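Local coordinates for SAM-dependent methyltransferase (Anabaena variabilis ATCC 29413, PDB 3GGD), which probably transfers a methyl group from S-adenosyl-L-methionine to an acceptor, and binds the by-product S-adenosyl-L-homocysteine, at residues E114-I119 / G146-I151; T132-H135 / K141-L144; G197-E202 / P236-V241. All coordinates share one frame; numbering follows the deposited sequence.

Interaction 1: E114-I119 / G146-I151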
loop_
_atom_site.group_PDB
_atom_site.type_symbol
_atom_site.label_atom_id
_atom_site.label_comp_id
_atom_site.label_asym_id
_atom_site.label_seq_id
_atom_site.Cartn_x
_atom_site.Cartn_y
_atom_site.Cartn_z
ATOM N N GLU A 114 10.623 -15.728 -2.709
ATOM C CA GLU A 114 10.258 -17.132 -2.546
ATOM C C GLU A 114 8.866 -17.309 -1.885
ATOM O O GLU A 114 8.165 -18.281 -2.163
ATOM C CB GLU A 114 11.316 -17.837 -1.710
ATOM C CG GLU A 114 10.954 -19.278 -1.384
ATOM N N GLN A 115 8.471 -16.382 -1.023
ATOM C CA GLN A 115 7.153 -16.475 -0.401
ATOM C C GLN A 115 6.056 -16.241 -1.453
ATOM O O GLN A 115 5.042 -16.939 -1.488
ATOM C CB GLN A 115 7.064 -15.494 0.768
ATOM C CG GLN A 115 8.058 -15.863 1.881
ATOM C CD GLN A 115 7.969 -15.002 3.114
ATOM O OE1 GLN A 115 6.988 -14.282 3.317
ATOM N NE2 GLN A 115 8.996 -15.078 3.961
ATOM N N ALA A 116 6.274 -15.277 -2.338
ATOM C CA ALA A 116 5.365 -15.074 -3.454
ATOM C C ALA A 116 5.296 -16.307 -4.362
ATOM O O ALA A 116 4.217 -16.671 -4.836
ATOM C CB ALA A 116 5.751 -13.757 -4.246
ATOM N N ALA A 117 6.446 -16.937 -4.630
ATOM C CA ALA A 117 6.481 -18.137 -5.423
ATOM C C ALA A 117 5.602 -19.224 -4.774
ATOM O O ALA A 117 4.883 -19.938 -5.467
ATOM C CB ALA A 117 7.987 -18.660 -5.616
ATOM N N GLN A 118 5.656 -19.337 -3.451
ATOM C CA GLN A 118 4.868 -20.352 -2.737
ATOM C C GLN A 118 3.369 -20.081 -2.937
ATOM O O GLN A 118 2.628 -20.963 -3.373
ATOM C CB GLN A 118 5.229 -20.368 -1.244
ATOM C CG GLN A 118 4.432 -21.362 -0.408
ATOM C CD GLN A 118 4.553 -22.788 -0.880
ATOM O OE1 GLN A 118 5.659 -23.286 -1.064
ATOM N NE2 GLN A 118 3.409 -23.464 -1.068
ATOM N N ILE A 119 2.961 -18.856 -2.693
ATOM C CA ILE A 119 1.573 -18.453 -2.872
ATOM C C ILE A 119 1.088 -18.736 -4.317
ATOM O O ILE A 119 0.041 -19.352 -4.537
ATOM C CB ILE A 119 1.406 -16.942 -2.579
ATOM C CG1 ILE A 119 1.421 -16.674 -1.074
ATOM C CG2 ILE A 119 0.060 -16.440 -3.103
ATOM C CD1 ILE A 119 0.049 -16.890 -0.430
ATOM N N GLY A 146 9.226 -5.684 -6.570
ATOM C CA GLY A 146 8.829 -5.858 -7.975
ATOM C C GLY A 146 8.857 -7.350 -8.361
ATOM O O GLY A 146 7.935 -7.839 -9.014
ATOM N N GLN A 147 9.905 -8.069 -7.959
ATOM C CA GLN A 147 9.987 -9.535 -8.206
ATOM C C GLN A 147 8.746 -10.270 -7.626
ATOM O O GLN A 147 8.074 -11.041 -8.332
ATOM C CB GLN A 147 11.268 -10.103 -7.634
ATOM C CG GLN A 147 12.520 -9.626 -8.372
ATOM C CD GLN A 147 13.809 -10.126 -7.738
ATOM O OE1 GLN A 147 14.840 -9.522 -7.904
ATOM N NE2 GLN A 147 13.755 -11.206 -7.041
ATOM N N SER A 148 8.432 -10.003 -6.360
ATOM C CA SER A 148 7.282 -10.619 -5.728
ATOM C C SER A 148 5.993 -10.373 -6.497
ATOM O O SER A 148 5.200 -11.288 -6.732
ATOM C CB SER A 148 7.172 -10.151 -4.275
ATOM O OG SER A 148 8.256 -10.653 -3.481
ATOM N N LEU A 149 5.777 -9.131 -6.894
ATOM C CA LEU A 149 4.580 -8.764 -7.592
ATOM C C LEU A 149 4.466 -9.447 -8.957
ATOM O O LEU A 149 3.400 -9.898 -9.326
ATOM C CB LEU A 149 4.478 -7.222 -7.694
ATOM C CG LEU A 149 4.311 -6.534 -6.313
ATOM C CD1 LEU A 149 4.564 -4.998 -6.369
ATOM C CD2 LEU A 149 2.920 -6.800 -5.612
ATOM N N ARG A 150 5.578 -9.501 -9.684
ATOM C CA ARG A 150 5.667 -10.116 -10.980
ATOM C C ARG A 150 5.286 -11.605 -10.852
ATOM O O ARG A 150 4.559 -12.138 -11.681
ATOM C CB ARG A 150 7.113 -9.970 -11.528
ATOM C CG ARG A 150 7.368 -10.725 -12.834
ATOM C CD ARG A 150 8.775 -10.612 -13.399
ATOM N NE ARG A 150 8.953 -9.243 -13.847
ATOM C CZ ARG A 150 9.518 -8.256 -13.161
ATOM N NH1 ARG A 150 10.112 -8.456 -11.978
ATOM N NH2 ARG A 150 9.491 -7.038 -13.686
ATOM N N ILE A 151 5.794 -12.256 -9.814
ATOM C CA ILE A 151 5.511 -13.649 -9.551
ATOM C C ILE A 151 4.001 -13.851 -9.272
ATOM O O ILE A 151 3.368 -14.737 -9.869
ATOM C CB ILE A 151 6.337 -14.156 -8.355
ATOM C CG1 ILE A 151 7.839 -14.218 -8.721
ATOM C CG2 ILE A 151 5.831 -15.538 -7.898
ATOM C CD1 ILE A 151 8.786 -14.380 -7.492
HETATM O O HOH W 1 7.042 -12.377 -1.622
#
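Where Ala116 and Ala117 meet Ser148 and Ile151 the flat groups are backbone peptides, with no ring between them. One face of the peptide joining Ala116 to Ala117 carries the methyl CG2 of Ile151, which stands 3.6 Å from both Ala116 O and Ala117 N. This is the packing of neighbouring helices on one side of the Rossmann-like methyltransferase sheet. Helices 113-123 and 142-153, which precede and follow strand 127-131, run side by side at 9°, with their axes 8.4 Å apart over these turns. Small residues allow the approach: the CA atoms of Ala116 and Ser148 are 5.4 Å apart, and Ala116 CB rests 3.5 Å from Ser148 O. Ile151 supplies the bulk. Its CG2 lies anti to the backbone N and is thereby carried across to helix 113-123, where it also touches Ala116 CB at 4.1 Å. Pro113 and His120 of the same helix also touch the Ile151 side chain. The polar group here is Ser148, whose buried OG is hydrogen-bonded to the carbonyl of Gly110, a residue that binds S-adenosyl-L-homocysteine. A water is held beside it, donating to Ser148 OG at 2.8 Å and weakly accepting from Ala116 N at 3.1 Å.

Interaction 2: T132-H135 / K141-L144. With SAH (S-adenosyl-L-homocysteine), chain E.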
loop_
_atom_site.group_PDB
_atom_site.type_symbol
_atom_site.label_atom_id
_atom_site.label_comp_id
_atom_site.label_asym_id
_atom_site.label_seq_id
_atom_site.Cartn_x
_atom_site.Cartn_y
_atom_site.Cartn_z
ATOM N N THR A 132 -0.659 2.126 -1.266
ATOM C CA THR A 132 0.542 2.594 -0.613
ATOM C C THR A 132 1.409 1.468 -0.089
ATOM O O THR A 132 1.769 1.419 1.082
ATOM C CB THR A 132 0.260 3.688 0.423
ATOM O OG1 THR A 132 -0.807 3.305 1.315
ATOM C CG2 THR A 132 -0.105 5.029 -0.325
ATOM N N GLY A 133 1.757 0.550 -0.978
ATOM C CA GLY A 133 2.652 -0.538 -0.606
ATOM C C GLY A 133 4.070 -0.357 -1.087
ATOM O O GLY A 133 4.938 -1.130 -0.705
ATOM N N PHE A 134 4.355 0.693 -1.867
ATOM C CA PHE A 134 5.673 0.815 -2.507
ATOM C C PHE A 134 6.497 2.053 -2.107
ATOM O O PHE A 134 7.730 1.980 -1.985
ATOM C CB PHE A 134 5.458 0.851 -4.026
ATOM C CG PHE A 134 6.330 -0.130 -4.823
ATOM C CD1 PHE A 134 7.680 -0.208 -4.636
ATOM C CD2 PHE A 134 5.770 -0.899 -5.824
ATOM C CE1 PHE A 134 8.464 -1.074 -5.391
ATOM C CE2 PHE A 134 6.549 -1.788 -6.589
ATOM C CZ PHE A 134 7.900 -1.865 -6.356
ATOM N N HIS A 135 5.825 3.195 -1.927
ATOM C CA HIS A 135 6.530 4.480 -1.811
ATOM C C HIS A 135 7.446 4.518 -0.585
ATOM O O HIS A 135 8.512 5.132 -0.629
ATOM C CB HIS A 135 5.536 5.628 -1.766
ATOM C CG HIS A 135 4.819 5.727 -0.455
ATOM N ND1 HIS A 135 5.293 6.480 0.596
ATOM C CD2 HIS A 135 3.694 5.126 -0.006
ATOM C CE1 HIS A 135 4.485 6.350 1.635
ATOM N NE2 HIS A 135 3.515 5.521 1.302
ATOM N N LYS A 141 15.705 -1.681 -2.028
ATOM C CA LYS A 141 14.979 -2.912 -1.817
ATOM C C LYS A 141 13.783 -3.055 -2.734
ATOM O O LYS A 141 13.100 -4.083 -2.704
ATOM C CB LYS A 141 14.544 -2.987 -0.354
ATOM C CG LYS A 141 15.779 -3.228 0.538
ATOM C CD LYS A 141 15.497 -2.826 1.943
ATOM C CE LYS A 141 16.733 -3.077 2.914
ATOM N NZ LYS A 141 16.472 -2.322 4.228
ATOM N N ARG A 142 13.531 -2.042 -3.553
ATOM C CA ARG A 142 12.328 -2.023 -4.382
ATOM C C ARG A 142 12.269 -3.116 -5.448
ATOM O O ARG A 142 11.188 -3.588 -5.760
ATOM C CB ARG A 142 12.116 -0.652 -5.034
ATOM C CG ARG A 142 11.632 0.389 -4.029
ATOM C CD ARG A 142 11.492 1.770 -4.655
ATOM N NE ARG A 142 10.919 2.738 -3.701
ATOM C CZ ARG A 142 10.425 3.932 -4.045
ATOM N NH1 ARG A 142 10.426 4.318 -5.320
ATOM N NH2 ARG A 142 9.919 4.733 -3.108
ATOM N N GLU A 143 13.412 -3.507 -5.982
ATOM C CA GLU A 143 13.438 -4.529 -7.014
ATOM C C GLU A 143 12.904 -5.863 -6.464
ATOM O O GLU A 143 12.249 -6.580 -7.180
ATOM C CB GLU A 143 14.857 -4.659 -7.612
ATOM C CG GLU A 143 15.128 -5.956 -8.428
ATOM C CD GLU A 143 14.311 -6.119 -9.761
ATOM O OE1 GLU A 143 13.678 -5.150 -10.261
ATOM O OE2 GLU A 143 14.337 -7.252 -10.318
ATOM N N LEU A 144 13.165 -6.161 -5.191
ATOM C CA LEU A 144 12.690 -7.380 -4.551
ATOM C C LEU A 144 11.166 -7.382 -4.526
ATOM O O LEU A 144 10.519 -8.394 -4.845
ATOM C CB LEU A 144 13.280 -7.503 -3.137
ATOM C CG LEU A 144 14.792 -7.778 -3.032
ATOM C CD1 LEU A 144 15.323 -7.533 -1.604
ATOM C CD2 LEU A 144 15.155 -9.217 -3.492
HETATM N N SAH E . -2.839 -0.994 2.018
HETATM C CA SAH E . -3.149 -0.663 3.434
HETATM C CB SAH E . -1.900 -0.350 4.284
HETATM C CG SAH E . -0.940 0.764 3.830
HETATM S SD SAH E . 0.406 1.055 4.994
HETATM C C SAH E . -4.131 0.494 3.537
HETATM O O SAH E . -4.807 0.655 4.585
HETATM O OXT SAH E . -4.252 1.295 2.611
HETATM C "C5'" SAH E . 1.688 0.069 4.274
HETATM C "C4'" SAH E . 1.531 -1.447 4.592
HETATM O "O4'" SAH E . 2.592 -2.192 3.947
HETATM C "C3'" SAH E . 1.618 -1.854 6.074
HETATM O "O3'" SAH E . 0.510 -2.633 6.490
HETATM C "C2'" SAH E . 2.883 -2.699 6.163
HETATM O "O2'" SAH E . 2.930 -3.658 7.240
HETATM C "C1'" SAH E . 2.968 -3.289 4.768
HETATM N N9 SAH E . 4.304 -3.779 4.409
HETATM C C8 SAH E . 5.469 -3.124 4.670
HETATM N N7 SAH E . 6.507 -3.825 4.185
HETATM C C5 SAH E . 5.987 -4.955 3.617
HETATM C C6 SAH E . 6.561 -6.137 2.982
HETATM N N6 SAH E . 7.912 -6.172 2.899
HETATM N N1 SAH E . 5.763 -7.123 2.549
HETATM C C2 SAH E . 4.404 -7.031 2.702
HETATM N N3 SAH E . 3.839 -5.978 3.293
HETATM C C4 SAH E . 4.559 -4.949 3.782
#
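The loop that leaves strand 127-131 at the cofactor pocket of this Rossmann-like methyltransferase is fastened back, through Phe134 and His135, onto Arg142 in the first turn of helix 142-153. Thr132, at the start of the loop, borders S-adenosyl-L-homocysteine: its carbonyl O lies 3.5 Å from C5' of the ligand and its OG1 3.6 Å from the ligand's CG. Two residues on, Phe134 turns its ring edge to the helix, with CE1 3.7 Å from Arg142 CB and this methylene near the plane of the ring. The Arg142 side chain then passes along the loop, extended from CG to NE, and brings its guanidinium to the backbone beyond the ring; ring and guanidinium planes are 69° apart. There NH2 donates to His135 O across 2.9 Å, a weak bond because the angle at the hydrogen is only 125°. Phe134 O lies obliquely to the same guanidinium, 3.7 Å from NE. This group is also hydrogen-bonded through NE to Ile137 O, its strongest polar partner, and through NH1 to Ile198 O. The carboxylate of Glu163 accepts the backbone N-H groups of Gly133, Phe134 and His135, while an unidentified ligand, which may mark a pocket beside the cofactor, is hydrogen-bonded to Thr132 OG1 and to NE2 of His135, whose ND1 is probably bonded to Gly197 N. With all three guanidinium nitrogens turned to main-chain carbonyls and Asp203 offering just a long, weak ion pair, the buried charge of Arg142 is probably stabilised largely by peptide dipoles.

Interaction 3: G197-E202 / P236-V241; sequences GIFTAE and PAFWAV. With EDO (1,2-ethanediol), chain R.
This is packing of an aromatic side chain against backbone: the ring of Phe238, on strand 237-244, lies flat against the main chain that leads into helix 201-207. One face of the ring receives the peptide between Thr200 and Ala201, with Thr200 C 3.9 Å above the ring centre and Ala201 N nearer the rim. Ala201 CB adds an apolar touch at 4.0 Å from Phe238 CE1. On the other flank the two phenylalanines meet with Phe238 CD2 at the edge of the Phe199 ring, 4.0 Å from Phe199 CD1. Phe238 CB lies 3.4 Å from Phe199 O. With CG anti to the backbone N (chi1 164°), the Phe238 ring is swung out from the strand and under the helix start. Strand 237-244 is the antiparallel strand inserted between 158-164 and 211-217, which gives the sheet order 3-2-1-4-5-7-6 of class I methyltransferases. The helix start is itself fixed: Thr200 is the N-cap, its side chain capping a backbone N in the first turn, while its own N-H is bound by the Asp203 carboxylate, the reciprocal pattern of a capping box. An alanine in place of Phe238 would remove the ring that the Thr200-Ala201 peptide rests on, and is likely to open a gap beneath the helix start and leave the edge of Phe199 without its neighbour. On the opposite side of the strand, Trp239 forms a cation-pi pair with Arg49, and its NE1 donates to O2 of a 1,2-ethanediol, probably from the crystallisation liquor, at 3.1 Å and 158°.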
loop_
_atom_site.group_PDB
_atom_site.type_symbol
_atom_site.label_atom_id
_atom_site.label_comp_id
_atom_site.label_asym_id
_atom_site.label_seq_id
_atom_site.Cartn_x
_atom_site.Cartn_y
_atom_site.Cartn_z
ATOM N N GLY A 197 7.858 8.055 0.905
ATOM C CA GLY A 197 8.694 8.309 -0.257
ATOM C C GLY A 197 7.850 8.625 -1.474
ATOM O O GLY A 197 6.683 9.031 -1.353
ATOM N N ILE A 198 8.452 8.406 -2.649
ATOM C CA ILE A 198 7.898 8.807 -3.963
ATOM C C ILE A 198 7.871 7.622 -4.949
ATOM O O ILE A 198 8.890 6.965 -5.105
ATOM C CB ILE A 198 8.809 9.920 -4.577
ATOM C CG1 ILE A 198 8.951 11.125 -3.623
ATOM C CG2 ILE A 198 8.291 10.394 -5.957
ATOM C CD1 ILE A 198 10.216 11.984 -3.878
ATOM N N PHE A 199 6.738 7.363 -5.622
ATOM C CA PHE A 199 6.668 6.353 -6.666
ATOM C C PHE A 199 6.062 7.012 -7.914
ATOM O O PHE A 199 5.032 7.692 -7.826
ATOM C CB PHE A 199 5.848 5.144 -6.209
ATOM C CG PHE A 199 6.027 3.940 -7.072
ATOM C CD1 PHE A 199 5.206 3.737 -8.171
ATOM C CD2 PHE A 199 7.025 3.034 -6.807
ATOM C CE1 PHE A 199 5.369 2.645 -8.975
ATOM C CE2 PHE A 199 7.220 1.922 -7.616
ATOM C CZ PHE A 199 6.378 1.716 -8.690
ATOM N N THR A 200 6.701 6.819 -9.061
ATOM C CA THR A 200 6.337 7.504 -10.296
ATOM C C THR A 200 6.128 6.578 -11.503
ATOM O O THR A 200 6.431 5.359 -11.462
ATOM C CB THR A 200 7.475 8.450 -10.696
ATOM O OG1 THR A 200 8.576 7.663 -11.146
ATOM C CG2 THR A 200 7.954 9.342 -9.516
ATOM N N ALA A 201 5.663 7.168 -12.602
ATOM C CA ALA A 201 5.525 6.466 -13.870
ATOM C C ALA A 201 6.885 5.914 -14.253
ATOM O O ALA A 201 6.992 4.829 -14.825
ATOM C CB ALA A 201 5.012 7.426 -14.995
ATOM N N GLU A 202 7.943 6.657 -13.969
ATOM C CA GLU A 202 9.283 6.187 -14.326
ATOM C C GLU A 202 9.672 4.966 -13.481
ATOM O O GLU A 202 10.436 4.135 -13.944
ATOM C CB GLU A 202 10.340 7.286 -14.206
ATOM C CG GLU A 202 10.193 8.413 -15.237
ATOM C CD GLU A 202 8.919 9.303 -15.015
ATOM O OE1 GLU A 202 8.389 9.422 -13.854
ATOM O OE2 GLU A 202 8.433 9.865 -16.034
ATOM N N PRO A 236 -0.096 14.315 -2.701
ATOM C CA PRO A 236 -0.257 13.943 -4.109
ATOM C C PRO A 236 -0.037 12.460 -4.318
ATOM O O PRO A 236 0.852 11.861 -3.691
ATOM C CB PRO A 236 0.804 14.775 -4.824
ATOM C CG PRO A 236 1.835 15.102 -3.778
ATOM C CD PRO A 236 1.085 15.176 -2.474
ATOM N N ALA A 237 -0.859 11.887 -5.200
ATOM C CA ALA A 237 -0.875 10.455 -5.498
ATOM C C ALA A 237 -0.450 10.192 -6.937
ATOM O O ALA A 237 -0.457 11.078 -7.793
ATOM C CB ALA A 237 -2.269 9.865 -5.237
ATOM N N PHE A 238 -0.027 8.965 -7.168
ATOM C CA PHE A 238 0.242 8.433 -8.482
ATOM C C PHE A 238 -0.450 7.086 -8.476
ATOM O O PHE A 238 -0.285 6.319 -7.517
ATOM C CB PHE A 238 1.746 8.181 -8.734
ATOM C CG PHE A 238 2.004 7.293 -9.915
ATOM C CD1 PHE A 238 1.934 7.788 -11.186
ATOM C CD2 PHE A 238 2.236 5.946 -9.753
ATOM C CE1 PHE A 238 2.114 6.989 -12.275
ATOM C CE2 PHE A 238 2.435 5.132 -10.866
ATOM C CZ PHE A 238 2.348 5.680 -12.125
ATOM N N TRP A 239 -1.186 6.780 -9.543
ATOM C CA TRP A 239 -1.817 5.461 -9.667
ATOM C C TRP A 239 -1.729 4.939 -11.087
ATOM O O TRP A 239 -1.611 5.717 -12.064
ATOM C CB TRP A 239 -3.303 5.468 -9.191
ATOM C CG TRP A 239 -4.210 6.297 -10.003
ATOM C CD1 TRP A 239 -4.558 7.592 -9.750
ATOM C CD2 TRP A 239 -4.911 5.927 -11.205
ATOM N NE1 TRP A 239 -5.417 8.047 -10.704
ATOM C CE2 TRP A 239 -5.664 7.051 -11.605
ATOM C CE3 TRP A 239 -4.986 4.760 -11.966
ATOM C CZ2 TRP A 239 -6.465 7.059 -12.753
ATOM C CZ3 TRP A 239 -5.783 4.765 -13.099
ATOM C CH2 TRP A 239 -6.522 5.903 -13.474
ATOM N N ALA A 240 -1.761 3.608 -11.184
ATOM C CA ALA A 240 -1.705 2.927 -12.469
ATOM C C ALA A 240 -2.358 1.547 -12.398
ATOM O O ALA A 240 -2.436 0.918 -11.329
ATOM C CB ALA A 240 -0.214 2.805 -12.985
ATOM N N VAL A 241 -2.859 1.106 -13.550
ATOM C CA VAL A 241 -3.215 -0.299 -13.726
ATOM C C VAL A 241 -2.209 -0.869 -14.745
ATOM O O VAL A 241 -2.071 -0.331 -15.857
ATOM C CB VAL A 241 -4.669 -0.503 -14.251
ATOM C CG1 VAL A 241 -4.933 -1.974 -14.415
ATOM C CG2 VAL A 241 -5.711 0.147 -13.296
HETATM C C1 EDO R . -6.126 11.568 -12.865
HETATM O O1 EDO R . -5.040 12.454 -13.082
HETATM C C2 EDO R . -6.255 11.443 -11.355
HETATM O O2 EDO R . -7.241 10.477 -11.051
#

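How the interactions relate
Interaction 2 stands between the other two and is the one that reaches the cofactor. It shares helix 142-153 with interaction 1, and the Phe134 ring continues into that packing through its CE2, 3.8 Å from Leu149 CD1. Toward interaction 3 the same ring meets another, with Phe134 CG 3.6 Å from Phe199 CE2, and Arg142 NH1 lies 3.9 Å from Phe199 CD2. Interactions 1 and 3 do not touch; their nearest atoms are about 7 Å apart and their centres 21 Å. Ser148 of interaction 1 has its side chain about 7 Å from S-adenosyl-L-homocysteine, and Phe199 of interaction 3 about 12 Å.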